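Local coordinates for protein aldehyde dehydrogenase (Burkholderia thailandensis, PDB 5J6B) that binds NADPH and, as a member of the aldehyde dehydrogenase family, probably oxidises aldehydes to carboxylic acids with a nicotinamide cofactor, at residues 72-76 and 203-207. Numbering follows the deposited sequence.
Sequences RRQAI and ETDLP
Arg72 and Ile76, one turn apart on helix 70-86, meet Thr204, Asp205 and Leu206 in the loop that leads from helix 192-202 to strand 211-213, an outer strand, within this chain, of the largely parallel sheet of the Rossmann-like cofactor-binding domain of the aldehyde dehydrogenase fold. The contact lies on the periphery of this domain. The polar half is a salt bridge: Arg72 NH2 donates to Asp205 OD2 at 2.9 Å, with a bent N-H...O angle of 135°. The two side chains cross nearly at right angles, and the guanidinium and carboxylate planes are 36° apart. NH2 reaches OD2 from above the carboxylate plane, giving a single tilted bond in place of a flat two-pronged pairing. Bends at chi2 (-79°) and again at chi3 curl the arginine back beside its own helix, which lets one water serve both partners. It accepts from Arg72 NE at the guanidinium edge and donates to Arg72 O and to Asp205 OD1, 3.0 Å from the latter.

Beside this polar group lies Ile76, buried and directed at the loop. Its CG1 passes 3.5 Å from Asp205 OD1, so the carboxylate borders both the water and the hydrocarbon. CG2 faces Thr204, whose OG1 is hydrogen-bonded to the backbone O of Leu201 and meets the isoleucine through van der Waals contact alone. Leu206 also packs on Leu65 of helix 48-66, while Leu68 touches Ile76, extending the apolar layer. Within that layer Ile76 crosses Leu206 obliquely, its CD1 lying against both CG and CD2 of Leu206, with CD2 3.7 Å away.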
loop_
_atom_site.group_PDB
_atom_site.type_symbol
_atom_site.label_atom_id
_atom_site.label_comp_id
_atom_site.label_asym_id
_atom_site.label_seq_id
_atom_site.Cartn_x
_atom_site.Cartn_y
_atom_site.Cartn_z
ATOM N N ARG A 72 -18.165 11.201 -10.825
ATOM C CA ARG A 72 -18.448 11.948 -12.053
ATOM C C ARG A 72 -17.327 11.773 -13.070
ATOM O O ARG A 72 -17.575 11.637 -14.277
ATOM C CB ARG A 72 -18.661 13.431 -11.735
ATOM C CG ARG A 72 -19.943 13.720 -10.939
ATOM C CD ARG A 72 -21.178 13.727 -11.843
ATOM N NE ARG A 72 -21.113 14.813 -12.818
ATOM C CZ ARG A 72 -21.419 16.083 -12.550
ATOM N NH1 ARG A 72 -21.820 16.430 -11.330
ATOM N NH2 ARG A 72 -21.318 17.008 -13.501
ATOM N N ARG A 73 -16.082 11.769 -12.602
ATOM C CA ARG A 73 -14.973 11.547 -13.520
ATOM C C ARG A 73 -15.014 10.138 -14.085
ATOM O O ARG A 73 -14.700 9.924 -15.263
ATOM C CB ARG A 73 -13.656 11.826 -12.806
ATOM C CG ARG A 73 -13.571 13.260 -12.305
ATOM C CD ARG A 73 -12.128 13.649 -12.051
ATOM N NE ARG A 73 -11.732 13.468 -10.666
ATOM C CZ ARG A 73 -11.645 14.458 -9.784
ATOM N NH1 ARG A 73 -11.940 15.704 -10.140
ATOM N NH2 ARG A 73 -11.264 14.198 -8.542
ATOM N N GLN A 74 -15.430 9.167 -13.270
ATOM C CA GLN A 74 -15.606 7.808 -13.769
ATOM C C GLN A 74 -16.657 7.754 -14.871
ATOM O O GLN A 74 -16.464 7.079 -15.895
ATOM C CB GLN A 74 -15.989 6.883 -12.613
ATOM C CG GLN A 74 -16.147 5.422 -13.008
ATOM C CD GLN A 74 -16.510 4.549 -11.822
ATOM O OE1 GLN A 74 -17.425 4.862 -11.067
ATOM N NE2 GLN A 74 -15.767 3.463 -11.637
ATOM N N ALA A 75 -17.788 8.440 -14.672
ATOM C CA ALA A 75 -18.850 8.398 -15.675
ATOM C C ALA A 75 -18.391 9.036 -16.979
ATOM O O ALA A 75 -18.765 8.575 -18.064
ATOM C CB ALA A 75 -20.104 9.091 -15.150
ATOM N N ILE A 76 -17.585 10.097 -16.891
ATOM C CA ILE A 76 -17.006 10.704 -18.086
ATOM C C ILE A 76 -16.133 9.692 -18.818
ATOM O O ILE A 76 -16.242 9.516 -20.039
ATOM C CB ILE A 76 -16.227 11.974 -17.704
ATOM C CG1 ILE A 76 -17.209 13.049 -17.216
ATOM C CG2 ILE A 76 -15.337 12.463 -18.861
ATOM C CD1 ILE A 76 -16.548 14.244 -16.553
ATOM N N GLU A 203 -18.785 15.442 -25.866
ATOM C CA GLU A 203 -20.134 15.032 -25.500
ATOM C C GLU A 203 -20.353 14.986 -23.996
ATOM O O GLU A 203 -21.506 14.991 -23.555
ATOM C CB GLU A 203 -20.431 13.655 -26.094
ATOM C CG GLU A 203 -20.399 13.614 -27.615
ATOM C CD GLU A 203 -20.452 12.195 -28.169
ATOM O OE1 GLU A 203 -20.283 11.230 -27.384
ATOM O OE2 GLU A 203 -20.657 12.050 -29.391
ATOM N N THR A 204 -19.285 14.938 -23.207
ATOM C CA THR A 204 -19.378 14.737 -21.769
ATOM C C THR A 204 -19.612 16.063 -21.051
ATOM O O THR A 204 -19.458 17.138 -21.621
ATOM C CB THR A 204 -18.105 14.084 -21.254
ATOM O OG1 THR A 204 -17.018 15.024 -21.322
ATOM C CG2 THR A 204 -17.756 12.867 -22.094
ATOM N N ASP A 205 -19.960 15.982 -19.763
ATOM C CA ASP A 205 -20.175 17.189 -18.970
ATOM C C ASP A 205 -18.900 17.660 -18.260
ATOM O O ASP A 205 -18.967 18.212 -17.153
ATOM C CB ASP A 205 -21.332 16.987 -17.979
ATOM C CG ASP A 205 -21.088 15.840 -16.999
ATOM O OD1 ASP A 205 -20.135 15.056 -17.201
ATOM O OD2 ASP A 205 -21.867 15.718 -16.027
ATOM N N LEU A 206 -17.743 17.472 -18.882
ATOM C CA LEU A 206 -16.526 18.113 -18.402
ATOM C C LEU A 206 -16.697 19.632 -18.393
ATOM O O LEU A 206 -17.313 20.192 -19.303
ATOM C CB LEU A 206 -15.347 17.743 -19.297
ATOM C CG LEU A 206 -14.649 16.403 -19.073
ATOM C CD1 LEU A 206 -13.757 16.102 -20.264
ATOM C CD2 LEU A 206 -13.844 16.410 -17.770
ATOM N N PRO A 207 -16.150 20.334 -17.402
ATOM C CA PRO A 207 -16.249 21.798 -17.415
ATOM C C PRO A 207 -15.525 22.370 -18.624
ATOM O O PRO A 207 -14.543 21.804 -19.113
ATOM C CB PRO A 207 -15.566 22.218 -16.106
ATOM C CG PRO A 207 -15.480 20.977 -15.281
ATOM C CD PRO A 207 -15.392 19.837 -16.244
HETATM O O HOH W 1 -20.113 13.095 -14.963
#